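Local atomic coordinates of MAU2 chromatid cohesion factor homolog (Saccharomyces cerevisiae, PDB entry 4XDN), a protein that acts in sister chromatid cohesion, forming with SCC2 a complex required for cohesin to associate with chromosomes. Residues Thr88-Val92 against Tyr108-Leu112; Glu133-His138 against Val178-Val182; Leu453-Tyr457 against Val482-Val486; Val505-Leu510 against Tyr532-Leu536. All blocks are in the same frame, centred on the assembly; numbering follows the deposited sequence.

How the interactions relate
From the N terminus, interaction 1 closes a loop of 15 residues between helices 81-98 and 102-119. Interaction 2 then bridges 39 residues to join helix 126-144 to helix 170-189. Much further along, interaction 3 closes 24 residues between helices 446-466 and 472-490, and interaction 4 closes 21 between helices 499-513 and 526-543. All four are in series; none nests in or crosses another. They form two touching pairs: Ile109 packs on Leu135 and Leu136 between interactions 1 and 2, and Trp483 meets Val505, Trp509 and Tyr532 between interactions 3 and 4. Centres of interactions 1 and 4 are about 62 Å apart, on opposite sides of the chain's centre.

Interaction 1 (Thr88-Val92 against Tyr108-Leu112); sequences TFEMV and YISSL
Ile109 sets its CD1 methyl among Thr88, Phe89 and Val92, at the dense part of an antiparallel helix hairpin. Helices 81-98 and 102-119 follow each other in the chain, and the axes of the two short segments run at 167°, 10.6 Å apart. Helical pairs of this kind are the building element of an alpha-solenoid, consistent with the tetratricopeptide-like character of the SCC4/mau-2 family. The first torsion puts Ile109 CG1 beside the backbone N, and the bend at chi2 (-60°) then brings CD1 to 3.7 Å from Val92 CG2 and 4.0 Å from Thr88 CG2, at the edge of the Phe89 ring near its plane. Next to it Leu112 sends CD2 to within 3.5 Å of Phe89 CE1, approaching the ring obliquely, and the same methyl lies 3.9 Å from Thr88 CB. Thr88 thus turns CB and CG2 to the interface, while its OG1 is hydrogen-bonded to Asp84 O and Lys74 NZ. Leu135 of helix 126-144 packs against both Phe89 and Ile109, and an aromatic side chain of the other protein's chain meets Phe89 edge-to-face. The solvent side is that of Tyr108, which is partly exposed. Its CB touches Val92 CG2, and the ring turns to the extended Met91 in a Met-aromatic contact: Met91 SD stands 4.5 Å from the Tyr108 ring centroid, over one face and 14° from the normal.

Interaction 2 (Glu133-His138 against Val178-Val182); sequences EFLLLH and VFQYV
Phe179 turns a ring edge to the backbone of Phe134: its CE1 is 3.6 Å from Phe134 N, which lies near the plane of the ring. No direct hydrogen bond crosses. The Phe134 ring is covered on one face by His138 CB, 3.9 Å above its centre, and in turn Phe134 CZ lies over the rim of one face of the His138 imidazole. Both residues have CG anti to the backbone N (chi1 -163° for Phe134, 177° for His138), which brings the Phe134 ring over the CB and imidazole of the residue one turn on. At the imidazole edge, in plane, a water joins His138 NE2 at 3.1 Å to Tyr181 OH at 2.7 Å, the one polar bridge between the segments. The two segments run nearly parallel, their axes at 18°, as for alternate helices of an alpha-solenoid: helix 147-165 comes between them in the chain, and its Leu160 packs on both Leu137 and Phe179. Around the Phe179 ring, Glu133 CB comes obliquely to 3.4 Å from Phe179 CZ, and Leu137 CD1 lies 3.9 Å from Phe179 CD1. Val182 packs next to it, its CG1 3.5 Å from Leu137 O, where a pi-type turn widens 135-138, and its CG2 3.9 Å from Phe134 CE1. The Glu133 carboxylate leads away to a salt bridge with Lys113. Apolar side chains of the other protein's chain pack on Phe134 and Tyr181.

Interaction 3 (Leu453-Tyr457 against Val482-Val486); sequences LLNCY and VWLQV
Tyr457 and Trp483 make the aromatic part of this contact. Trp483 CE3 lies over the centre of one Tyr457 face, 3.4 Å from Tyr457 CE2, but the planes are inclined at 49° and the six-membered ring centroids are 4.7 Å apart, so the pair meets obliquely. Tyr457 reaches across because its CG is anti to the backbone N (chi1 178°). Apolar packing forms the second group. Val482 CG1 sits 3.8 Å from Tyr457 CB, at the edge of the tyrosine ring. One turn on, Val486 divides its methyls: CG2 is 3.6 Å from Leu453 CB, and CG1 is 3.8 Å from Leu454 CD2. This packing joins helices 446-466 and 472-490, consecutive members of the helical solenoid; the segment axes approach to 9.4 Å, with a signed crossing angle of -152°. Polar atoms make van der Waals contacts across the interface, Gln485 OE1 at 3.3 Å from Leu453 CD2 and Leu453 O at 3.2 Å from Val482 CG1; Tyr457 OH is hydrogen-bonded outside it, to Ser512 OG of helix 499-513. With no hydrogen bond across, the pair is held by van der Waals packing and the burial of 416 Å² between the segments, most of it apolar side-chain surface.

Interaction 4 (Val505-Leu510 against Tyr532-Leu536); sequences VTILWL and YVSKL
Trp509 and Tyr532 form an offset stack: the indole five-membered ring and the phenol ring have centroids 3.7 Å apart and planes inclined by 11°. Tyr532 CD2 lies over the middle of the indole, whereas Trp509 CD2 falls toward the rim of the phenol, which is the offset. Trp509 CB adds a CH-pi contact, 4.0 Å from the Tyr532 ring centroid over its face. These groups reach one another from different chi1 positions, Trp509 with CG anti to the backbone N (chi1 -167°), Tyr532 with CG beside it. Around the stack, Leu510 CD2 packs 3.7 Å from Tyr532 CB, and Leu510 CD1 is 3.8 Å from Leu536 CB. At the closest backbone approach Thr506 CG2 lies 3.4 Å from Tyr532 O. Thr506 OG1, 3.6 Å from Lys535 CB, meets the aliphatic chain of that lysine and is itself hydrogen-bonded to Glu502 O in its own helix. Helices 499-513 and 526-543 are successive members of the alpha-solenoid, closer to antiparallel than parallel: the segment axes make 132° and approach to 9.5 Å. Further out, His513 stacks with Trp509, and Trp483 of helix 472-490 meets Trp509 at a slant and also touches Tyr532. Beyond the aliphatic end, Leu571 of helix 562-575 packs against Ile507, Leu510 and Leu536.

Interaction 1 (Thr88-Val92 against Tyr108-Leu112)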
loop_
_atom_site.group_PDB
_atom_site.type_symbol
_atom_site.label_atom_id
_atom_site.label_comp_id
_atom_site.label_asym_id
_atom_site.label_seq_id
_atom_site.Cartn_x
_atom_site.Cartn_y
_atom_site.Cartn_z
ATOM N N THR A 88 -5.938 -20.507 -28.955
ATOM C CA THR A 88 -6.015 -20.947 -27.568
ATOM C C THR A 88 -5.658 -19.812 -26.616
ATOM O O THR A 88 -6.329 -19.615 -25.605
ATOM C CB THR A 88 -5.084 -22.145 -27.312
ATOM O OG1 THR A 88 -5.478 -23.236 -28.150
ATOM C CG2 THR A 88 -5.148 -22.589 -25.852
ATOM N N PHE A 89 -4.607 -19.067 -26.947
ATOM C CA PHE A 89 -4.162 -17.955 -26.112
ATOM C C PHE A 89 -5.227 -16.862 -26.011
ATOM O O PHE A 89 -5.522 -16.383 -24.915
ATOM C CB PHE A 89 -2.857 -17.362 -26.658
ATOM C CG PHE A 89 -1.650 -18.259 -26.489
ATOM C CD1 PHE A 89 -1.599 -19.220 -25.489
ATOM C CD2 PHE A 89 -0.559 -18.127 -27.334
ATOM C CE1 PHE A 89 -0.487 -20.033 -25.341
ATOM C CE2 PHE A 89 0.553 -18.938 -27.189
ATOM C CZ PHE A 89 0.588 -19.890 -26.192
ATOM N N GLU A 90 -5.806 -16.472 -27.144
ATOM C CA GLU A 90 -6.846 -15.446 -27.148
ATOM C C GLU A 90 -8.062 -15.912 -26.360
ATOM O O GLU A 90 -8.631 -15.155 -25.571
ATOM C CB GLU A 90 -7.257 -15.092 -28.575
ATOM C CG GLU A 90 -6.221 -14.300 -29.343
ATOM C CD GLU A 90 -6.677 -13.967 -30.746
ATOM O OE1 GLU A 90 -7.690 -13.253 -30.891
ATOM O OE2 GLU A 90 -6.026 -14.425 -31.707
ATOM N N MET A 91 -8.456 -17.162 -26.578
ATOM C CA MET A 91 -9.586 -17.741 -25.865
ATOM C C MET A 91 -9.336 -17.801 -24.363
ATOM O O MET A 91 -10.160 -17.346 -23.571
ATOM C CB MET A 91 -9.881 -19.144 -26.388
ATOM C CG MET A 91 -10.872 -19.917 -25.534
ATOM S SD MET A 91 -11.213 -21.570 -26.143
ATOM C CE MET A 91 -12.025 -22.234 -24.697
ATOM N N VAL A 92 -8.204 -18.385 -23.980
ATOM C CA VAL A 92 -7.866 -18.571 -22.575
ATOM C C VAL A 92 -7.712 -17.224 -21.881
ATOM O O VAL A 92 -8.014 -17.093 -20.697
ATOM C CB VAL A 92 -6.570 -19.401 -22.418
ATOM C CG1 VAL A 92 -5.989 -19.267 -21.014
ATOM C CG2 VAL A 92 -6.844 -20.859 -22.735
ATOM N N TYR A 108 -6.717 -26.361 -21.336
ATOM C CA TYR A 108 -6.436 -25.924 -22.695
ATOM C C TYR A 108 -4.951 -25.637 -22.887
ATOM O O TYR A 108 -4.357 -26.051 -23.883
ATOM C CB TYR A 108 -7.256 -24.682 -23.044
ATOM C CG TYR A 108 -8.688 -24.986 -23.428
ATOM C CD1 TYR A 108 -8.979 -25.755 -24.549
ATOM C CD2 TYR A 108 -9.748 -24.493 -22.679
ATOM C CE1 TYR A 108 -10.282 -26.032 -24.907
ATOM C CE2 TYR A 108 -11.054 -24.767 -23.029
ATOM C CZ TYR A 108 -11.315 -25.535 -24.144
ATOM O OH TYR A 108 -12.614 -25.803 -24.493
ATOM N N ILE A 109 -4.353 -24.934 -21.931
ATOM C CA ILE A 109 -2.942 -24.580 -22.021
ATOM C C ILE A 109 -2.062 -25.819 -21.875
ATOM O O ILE A 109 -1.082 -25.975 -22.602
ATOM C CB ILE A 109 -2.549 -23.540 -20.951
ATOM C CG1 ILE A 109 -3.400 -22.276 -21.099
ATOM C CG2 ILE A 109 -1.066 -23.187 -21.052
ATOM C CD1 ILE A 109 -3.270 -21.581 -22.450
ATOM N N SER A 110 -2.415 -26.694 -20.939
ATOM C CA SER A 110 -1.674 -27.935 -20.741
ATOM C C SER A 110 -1.712 -28.788 -22.002
ATOM O O SER A 110 -0.695 -29.348 -22.413
ATOM C CB SER A 110 -2.243 -28.723 -19.562
ATOM O OG SER A 110 -2.053 -28.019 -18.349
ATOM N N SER A 111 -2.890 -28.879 -22.612
ATOM C CA SER A 111 -3.053 -29.608 -23.864
ATOM C C SER A 111 -2.208 -28.980 -24.960
ATOM O O SER A 111 -1.514 -29.679 -25.696
ATOM C CB SER A 111 -4.522 -29.634 -24.289
ATOM O OG SER A 111 -5.292 -30.435 -23.412
ATOM N N LEU A 112 -2.271 -27.656 -25.064
ATOM C CA LEU A 112 -1.501 -26.933 -26.068
ATOM C C LEU A 112 -0.008 -27.180 -25.886
ATOM O O LEU A 112 0.707 -27.445 -26.851
ATOM C CB LEU A 112 -1.798 -25.436 -25.996
ATOM C CG LEU A 112 -1.084 -24.554 -27.023
ATOM C CD1 LEU A 112 -1.516 -24.911 -28.440
ATOM C CD2 LEU A 112 -1.355 -23.089 -26.735
#

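Interaction 2 (Glu133-His138 against Val178-Val182)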
loop_
_atom_site.group_PDB
_atom_site.type_symbol
_atom_site.label_atom_id
_atom_site.label_comp_id
_atom_site.label_asym_id
_atom_site.label_seq_id
_atom_site.Cartn_x
_atom_site.Cartn_y
_atom_site.Cartn_z
ATOM N N GLU A 133 3.818 -21.630 -20.278
ATOM C CA GLU A 133 4.354 -21.707 -18.923
ATOM C C GLU A 133 4.017 -20.450 -18.126
ATOM O O GLU A 133 3.753 -20.517 -16.927
ATOM C CB GLU A 133 5.871 -21.913 -18.956
ATOM C CG GLU A 133 6.317 -23.259 -19.524
ATOM C CD GLU A 133 5.874 -24.442 -18.679
ATOM O OE1 GLU A 133 5.635 -24.266 -17.468
ATOM O OE2 GLU A 133 5.766 -25.554 -19.232
ATOM N N PHE A 134 4.029 -19.305 -18.798
ATOM C CA PHE A 134 3.703 -18.044 -18.149
ATOM C C PHE A 134 2.240 -18.040 -17.712
ATOM O O PHE A 134 1.920 -17.640 -16.598
ATOM C CB PHE A 134 3.987 -16.870 -19.087
ATOM C CG PHE A 134 4.061 -15.545 -18.387
ATOM C CD1 PHE A 134 5.228 -15.146 -17.755
ATOM C CD2 PHE A 134 2.966 -14.695 -18.362
ATOM C CE1 PHE A 134 5.301 -13.927 -17.109
ATOM C CE2 PHE A 134 3.033 -13.472 -17.715
ATOM C CZ PHE A 134 4.203 -13.088 -17.088
ATOM N N LEU A 135 1.357 -18.501 -18.588
ATOM C CA LEU A 135 -0.051 -18.615 -18.240
ATOM C C LEU A 135 -0.245 -19.601 -17.092
ATOM O O LEU A 135 -1.031 -19.357 -16.182
ATOM C CB LEU A 135 -0.874 -19.055 -19.454
ATOM C CG LEU A 135 -0.983 -18.041 -20.595
ATOM C CD1 LEU A 135 -1.650 -18.674 -21.810
ATOM C CD2 LEU A 135 -1.743 -16.812 -20.150
ATOM N N LEU A 136 0.484 -20.710 -17.140
ATOM C CA LEU A 136 0.343 -21.776 -16.154
ATOM C C LEU A 136 0.901 -21.393 -14.782
ATOM O O LEU A 136 0.360 -21.795 -13.750
ATOM C CB LEU A 136 1.051 -23.042 -16.651
ATOM C CG LEU A 136 0.257 -24.319 -16.958
ATOM C CD1 LEU A 136 -1.114 -24.056 -17.558
ATOM C CD2 LEU A 136 1.074 -25.186 -17.908
ATOM N N LEU A 137 1.984 -20.620 -14.777
ATOM C CA LEU A 137 2.736 -20.363 -13.554
ATOM C C LEU A 137 2.525 -18.955 -12.996
ATOM O O LEU A 137 2.744 -18.723 -11.807
ATOM C CB LEU A 137 4.226 -20.601 -13.812
ATOM C CG LEU A 137 4.594 -22.010 -14.292
ATOM C CD1 LEU A 137 6.051 -22.063 -14.702
ATOM C CD2 LEU A 137 4.304 -23.051 -13.220
ATOM N N HIS A 138 2.099 -18.022 -13.847
ATOM C CA HIS A 138 1.925 -16.629 -13.434
ATOM C C HIS A 138 0.466 -16.179 -13.500
ATOM O O HIS A 138 -0.124 -15.833 -12.475
ATOM C CB HIS A 138 2.794 -15.708 -14.296
ATOM C CG HIS A 138 2.626 -14.255 -13.990
ATOM N ND1 HIS A 138 1.717 -13.452 -14.653
ATOM C CD2 HIS A 138 3.252 -13.449 -13.099
ATOM C CE1 HIS A 138 1.792 -12.225 -14.183
ATOM N NE2 HIS A 138 2.717 -12.194 -13.236
ATOM N N VAL A 178 12.977 -14.491 -16.396
ATOM C CA VAL A 178 11.566 -14.132 -16.338
ATOM C C VAL A 178 10.834 -15.024 -15.340
ATOM O O VAL A 178 10.018 -14.548 -14.556
ATOM C CB VAL A 178 10.902 -14.240 -17.734
ATOM C CG1 VAL A 178 9.378 -14.093 -17.659
ATOM C CG2 VAL A 178 11.478 -13.192 -18.673
ATOM N N PHE A 179 11.134 -16.317 -15.356
ATOM C CA PHE A 179 10.415 -17.249 -14.498
ATOM C C PHE A 179 10.967 -17.269 -13.076
ATOM O O PHE A 179 10.275 -17.684 -12.147
ATOM C CB PHE A 179 10.433 -18.646 -15.116
ATOM C CG PHE A 179 9.462 -18.795 -16.248
ATOM C CD1 PHE A 179 8.112 -18.967 -15.994
ATOM C CD2 PHE A 179 9.887 -18.724 -17.562
ATOM C CE1 PHE A 179 7.206 -19.087 -17.028
ATOM C CE2 PHE A 179 8.985 -18.846 -18.601
ATOM C CZ PHE A 179 7.643 -19.025 -18.333
ATOM N N GLN A 180 12.197 -16.803 -12.898
ATOM C CA GLN A 180 12.698 -16.539 -11.559
ATOM C C GLN A 180 11.845 -15.438 -10.941
ATOM O O GLN A 180 11.470 -15.510 -9.775
ATOM C CB GLN A 180 14.170 -16.131 -11.584
ATOM C CG GLN A 180 15.139 -17.300 -11.625
ATOM C CD GLN A 180 16.585 -16.857 -11.524
ATOM O OE1 GLN A 180 17.223 -16.546 -12.530
ATOM N NE2 GLN A 180 17.110 -16.822 -10.304
ATOM N N TYR A 181 11.533 -14.430 -11.749
ATOM C CA TYR A 181 10.694 -13.320 -11.320
ATOM C C TYR A 181 9.272 -13.786 -11.021
ATOM O O TYR A 181 8.639 -13.294 -10.089
ATOM C CB TYR A 181 10.686 -12.223 -12.388
ATOM C CG TYR A 181 9.467 -11.333 -12.359
ATOM C CD1 TYR A 181 9.375 -10.278 -11.461
ATOM C CD2 TYR A 181 8.413 -11.538 -13.240
ATOM C CE1 TYR A 181 8.264 -9.459 -11.434
ATOM C CE2 TYR A 181 7.300 -10.728 -13.222
ATOM C CZ TYR A 181 7.229 -9.689 -12.316
ATOM O OH TYR A 181 6.117 -8.876 -12.301
ATOM N N VAL A 182 8.773 -14.732 -11.812
ATOM C CA VAL A 182 7.462 -15.321 -11.559
ATOM C C VAL A 182 7.475 -16.021 -10.209
ATOM O O VAL A 182 6.545 -15.878 -9.419
ATOM C CB VAL A 182 7.059 -16.321 -12.666
ATOM C CG1 VAL A 182 5.811 -17.116 -12.268
ATOM C CG2 VAL A 182 6.825 -15.591 -13.977
HETATM O O HOH W 1 3.698 -9.872 -11.484
#

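Interaction 3 (Leu453-Tyr457 against Val482-Val486)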
loop_
_atom_site.group_PDB
_atom_site.type_symbol
_atom_site.label_atom_id
_atom_site.label_comp_id
_atom_site.label_asym_id
_atom_site.label_seq_id
_atom_site.Cartn_x
_atom_site.Cartn_y
_atom_site.Cartn_z
ATOM N N LEU A 453 0.270 -0.540 20.652
ATOM C CA LEU A 453 1.097 -0.986 21.768
ATOM C C LEU A 453 1.709 0.192 22.517
ATOM O O LEU A 453 1.854 0.145 23.738
ATOM C CB LEU A 453 2.205 -1.923 21.280
ATOM C CG LEU A 453 1.787 -3.350 20.915
ATOM C CD1 LEU A 453 2.943 -4.087 20.247
ATOM C CD2 LEU A 453 1.311 -4.114 22.143
ATOM N N LEU A 454 2.068 1.241 21.785
ATOM C CA LEU A 454 2.697 2.410 22.388
ATOM C C LEU A 454 1.693 3.214 23.207
ATOM O O LEU A 454 2.000 3.657 24.318
ATOM C CB LEU A 454 3.332 3.295 21.313
ATOM C CG LEU A 454 4.613 2.755 20.664
ATOM C CD1 LEU A 454 5.028 3.634 19.500
ATOM C CD2 LEU A 454 5.745 2.655 21.676
ATOM N N ASN A 455 0.495 3.407 22.660
ATOM C CA ASN A 455 -0.577 4.046 23.413
ATOM C C ASN A 455 -0.924 3.205 24.632
ATOM O O ASN A 455 -1.164 3.736 25.714
ATOM C CB ASN A 455 -1.822 4.247 22.549
ATOM C CG ASN A 455 -1.678 5.393 21.569
ATOM O OD1 ASN A 455 -1.056 6.409 21.868
ATOM N ND2 ASN A 455 -2.264 5.234 20.388
ATOM N N CYS A 456 -0.941 1.888 24.447
ATOM C CA CYS A 456 -1.247 0.965 25.532
ATOM C C CYS A 456 -0.187 1.052 26.626
ATOM O O CYS A 456 -0.506 0.995 27.813
ATOM C CB CYS A 456 -1.348 -0.468 25.006
ATOM S SG CYS A 456 -1.854 -1.680 26.244
ATOM N N TYR A 457 1.071 1.192 26.220
ATOM C CA TYR A 457 2.171 1.325 27.167
ATOM C C TYR A 457 2.052 2.634 27.940
ATOM O O TYR A 457 2.255 2.672 29.154
ATOM C CB TYR A 457 3.519 1.262 26.444
ATOM C CG TYR A 457 4.709 1.438 27.361
ATOM C CD1 TYR A 457 5.218 2.702 27.639
ATOM C CD2 TYR A 457 5.324 0.341 27.951
ATOM C CE1 TYR A 457 6.304 2.867 28.478
ATOM C CE2 TYR A 457 6.410 0.495 28.792
ATOM C CZ TYR A 457 6.896 1.760 29.052
ATOM O OH TYR A 457 7.977 1.918 29.890
ATOM N N VAL A 482 4.224 -5.374 27.369
ATOM C CA VAL A 482 3.899 -4.543 26.216
ATOM C C VAL A 482 5.160 -3.962 25.581
ATOM O O VAL A 482 5.240 -3.836 24.360
ATOM C CB VAL A 482 2.935 -3.393 26.614
ATOM C CG1 VAL A 482 2.853 -2.324 25.522
ATOM C CG2 VAL A 482 1.548 -3.945 26.912
ATOM N N TRP A 483 6.144 -3.616 26.405
ATOM C CA TRP A 483 7.355 -2.975 25.901
ATOM C C TRP A 483 8.181 -3.917 25.035
ATOM O O TRP A 483 8.669 -3.523 23.977
ATOM C CB TRP A 483 8.215 -2.455 27.050
ATOM C CG TRP A 483 9.377 -1.644 26.573
ATOM C CD1 TRP A 483 10.678 -2.045 26.485
ATOM C CD2 TRP A 483 9.340 -0.292 26.105
ATOM N NE1 TRP A 483 11.456 -1.021 25.997
ATOM C CE2 TRP A 483 10.657 0.065 25.754
ATOM C CE3 TRP A 483 8.320 0.655 25.952
ATOM C CZ2 TRP A 483 10.983 1.329 25.262
ATOM C CZ3 TRP A 483 8.644 1.907 25.460
ATOM C CH2 TRP A 483 9.965 2.233 25.122
ATOM N N LEU A 484 8.347 -5.156 25.486
ATOM C CA LEU A 484 9.099 -6.145 24.719
ATOM C C LEU A 484 8.450 -6.376 23.359
ATOM O O LEU A 484 9.138 -6.593 22.363
ATOM C CB LEU A 484 9.199 -7.466 25.485
ATOM C CG LEU A 484 10.155 -7.492 26.679
ATOM C CD1 LEU A 484 9.956 -8.768 27.476
ATOM C CD2 LEU A 484 11.603 -7.371 26.224
ATOM N N GLN A 485 7.123 -6.324 23.327
ATOM C CA GLN A 485 6.380 -6.467 22.081
ATOM C C GLN A 485 6.677 -5.307 21.135
ATOM O O GLN A 485 6.772 -5.495 19.922
ATOM C CB GLN A 485 4.879 -6.552 22.363
ATOM C CG GLN A 485 4.447 -7.872 22.984
ATOM C CD GLN A 485 3.052 -7.820 23.582
ATOM O OE1 GLN A 485 2.455 -6.750 23.711
ATOM N NE2 GLN A 485 2.528 -8.981 23.955
ATOM N N VAL A 486 6.825 -4.110 21.694
ATOM C CA VAL A 486 7.160 -2.929 20.902
ATOM C C VAL A 486 8.551 -3.069 20.296
ATOM O O VAL A 486 8.758 -2.759 19.124
ATOM C CB VAL A 486 7.093 -1.636 21.752
ATOM C CG1 VAL A 486 7.788 -0.468 21.045
ATOM C CG2 VAL A 486 5.648 -1.281 22.064
#

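Interaction 4 (Val505-Leu510 against Tyr532-Leu536)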
loop_
_atom_site.group_PDB
_atom_site.type_symbol
_atom_site.label_atom_id
_atom_site.label_comp_id
_atom_site.label_asym_id
_atom_site.label_seq_id
_atom_site.Cartn_x
_atom_site.Cartn_y
_atom_site.Cartn_z
ATOM N N VAL A 505 10.019 6.318 21.288
ATOM C CA VAL A 505 10.436 5.191 22.117
ATOM C C VAL A 505 11.324 5.673 23.262
ATOM O O VAL A 505 11.114 5.299 24.415
ATOM C CB VAL A 505 11.183 4.124 21.280
ATOM C CG1 VAL A 505 11.758 3.023 22.169
ATOM C CG2 VAL A 505 10.251 3.517 20.250
ATOM N N THR A 506 12.310 6.504 22.935
ATOM C CA THR A 506 13.227 7.050 23.932
ATOM C C THR A 506 12.479 7.869 24.983
ATOM O O THR A 506 12.681 7.693 26.186
ATOM C CB THR A 506 14.303 7.942 23.275
ATOM O OG1 THR A 506 15.066 7.168 22.344
ATOM C CG2 THR A 506 15.243 8.540 24.323
ATOM N N ILE A 507 11.624 8.769 24.510
ATOM C CA ILE A 507 10.835 9.639 25.375
ATOM C C ILE A 507 9.975 8.836 26.350
ATOM O O ILE A 507 9.941 9.131 27.548
ATOM C CB ILE A 507 9.940 10.576 24.521
ATOM C CG1 ILE A 507 10.664 11.891 24.211
ATOM C CG2 ILE A 507 8.633 10.915 25.234
ATOM C CD1 ILE A 507 12.125 11.753 23.803
ATOM N N LEU A 508 9.281 7.826 25.835
ATOM C CA LEU A 508 8.378 7.023 26.654
ATOM C C LEU A 508 9.138 6.178 27.670
ATOM O O LEU A 508 8.667 5.977 28.791
ATOM C CB LEU A 508 7.511 6.118 25.772
ATOM C CG LEU A 508 6.438 6.804 24.923
ATOM C CD1 LEU A 508 5.740 5.781 24.042
ATOM C CD2 LEU A 508 5.419 7.544 25.785
ATOM N N TRP A 509 10.308 5.683 27.281
ATOM C CA TRP A 509 11.136 4.903 28.194
ATOM C C TRP A 509 11.635 5.782 29.336
ATOM O O TRP A 509 11.554 5.403 30.503
ATOM C CB TRP A 509 12.322 4.278 27.459
ATOM C CG TRP A 509 13.036 3.231 28.265
ATOM C CD1 TRP A 509 12.793 1.887 28.261
ATOM C CD2 TRP A 509 14.109 3.441 29.194
ATOM N NE1 TRP A 509 13.646 1.249 29.127
ATOM C CE2 TRP A 509 14.464 2.180 29.712
ATOM C CE3 TRP A 509 14.804 4.571 29.635
ATOM C CZ2 TRP A 509 15.483 2.018 30.650
ATOM C CZ3 TRP A 509 15.816 4.407 30.567
ATOM C CH2 TRP A 509 16.144 3.141 31.064
ATOM N N LEU A 510 12.145 6.961 28.994
ATOM C CA LEU A 510 12.688 7.872 29.990
ATOM C C LEU A 510 11.594 8.405 30.912
ATOM O O LEU A 510 11.807 8.553 32.115
ATOM C CB LEU A 510 13.423 9.028 29.309
ATOM C CG LEU A 510 14.715 8.638 28.584
ATOM C CD1 LEU A 510 15.250 9.800 27.764
ATOM C CD2 LEU A 510 15.772 8.162 29.571
ATOM N N TYR A 532 19.641 5.321 26.947
ATOM C CA TYR A 532 18.504 6.126 26.522
ATOM C C TYR A 532 18.766 7.621 26.687
ATOM O O TYR A 532 18.301 8.425 25.879
ATOM C CB TYR A 532 17.249 5.717 27.294
ATOM C CG TYR A 532 16.572 4.496 26.714
ATOM C CD1 TYR A 532 15.759 4.600 25.593
ATOM C CD2 TYR A 532 16.750 3.240 27.279
ATOM C CE1 TYR A 532 15.138 3.491 25.054
ATOM C CE2 TYR A 532 16.132 2.124 26.746
ATOM C CZ TYR A 532 15.328 2.256 25.633
ATOM O OH TYR A 532 14.707 1.151 25.094
ATOM N N VAL A 533 19.505 7.991 27.726
ATOM C CA VAL A 533 19.899 9.383 27.913
ATOM C C VAL A 533 20.765 9.835 26.741
ATOM O O VAL A 533 20.690 10.984 26.307
ATOM C CB VAL A 533 20.661 9.590 29.243
ATOM C CG1 VAL A 533 21.341 10.962 29.286
ATOM C CG2 VAL A 533 19.713 9.438 30.424
ATOM N N SER A 534 21.583 8.924 26.227
ATOM C CA SER A 534 22.444 9.231 25.093
ATOM C C SER A 534 21.634 9.405 23.809
ATOM O O SER A 534 21.964 10.242 22.970
ATOM C CB SER A 534 23.492 8.134 24.910
ATOM O OG SER A 534 24.356 8.442 23.832
ATOM N N LYS A 535 20.577 8.611 23.658
ATOM C CA LYS A 535 19.678 8.755 22.517
ATOM C C LYS A 535 18.954 10.094 22.587
ATOM O O LYS A 535 18.773 10.772 21.573
ATOM C CB LYS A 535 18.658 7.613 22.472
ATOM C CG LYS A 535 19.259 6.243 22.216
ATOM C CD LYS A 535 18.176 5.186 22.047
ATOM C CE LYS A 535 18.770 3.784 21.999
ATOM N NZ LYS A 535 17.752 2.751 21.660
ATOM N N LEU A 536 18.538 10.463 23.793
ATOM C CA LEU A 536 17.867 11.734 24.023
ATOM C C LEU A 536 18.754 12.898 23.603
ATOM O O LEU A 536 18.299 13.828 22.936
ATOM C CB LEU A 536 17.482 11.874 25.500
ATOM C CG LEU A 536 16.944 13.234 25.945
ATOM C CD1 LEU A 536 15.629 13.553 25.249
ATOM C CD2 LEU A 536 16.780 13.265 27.456
#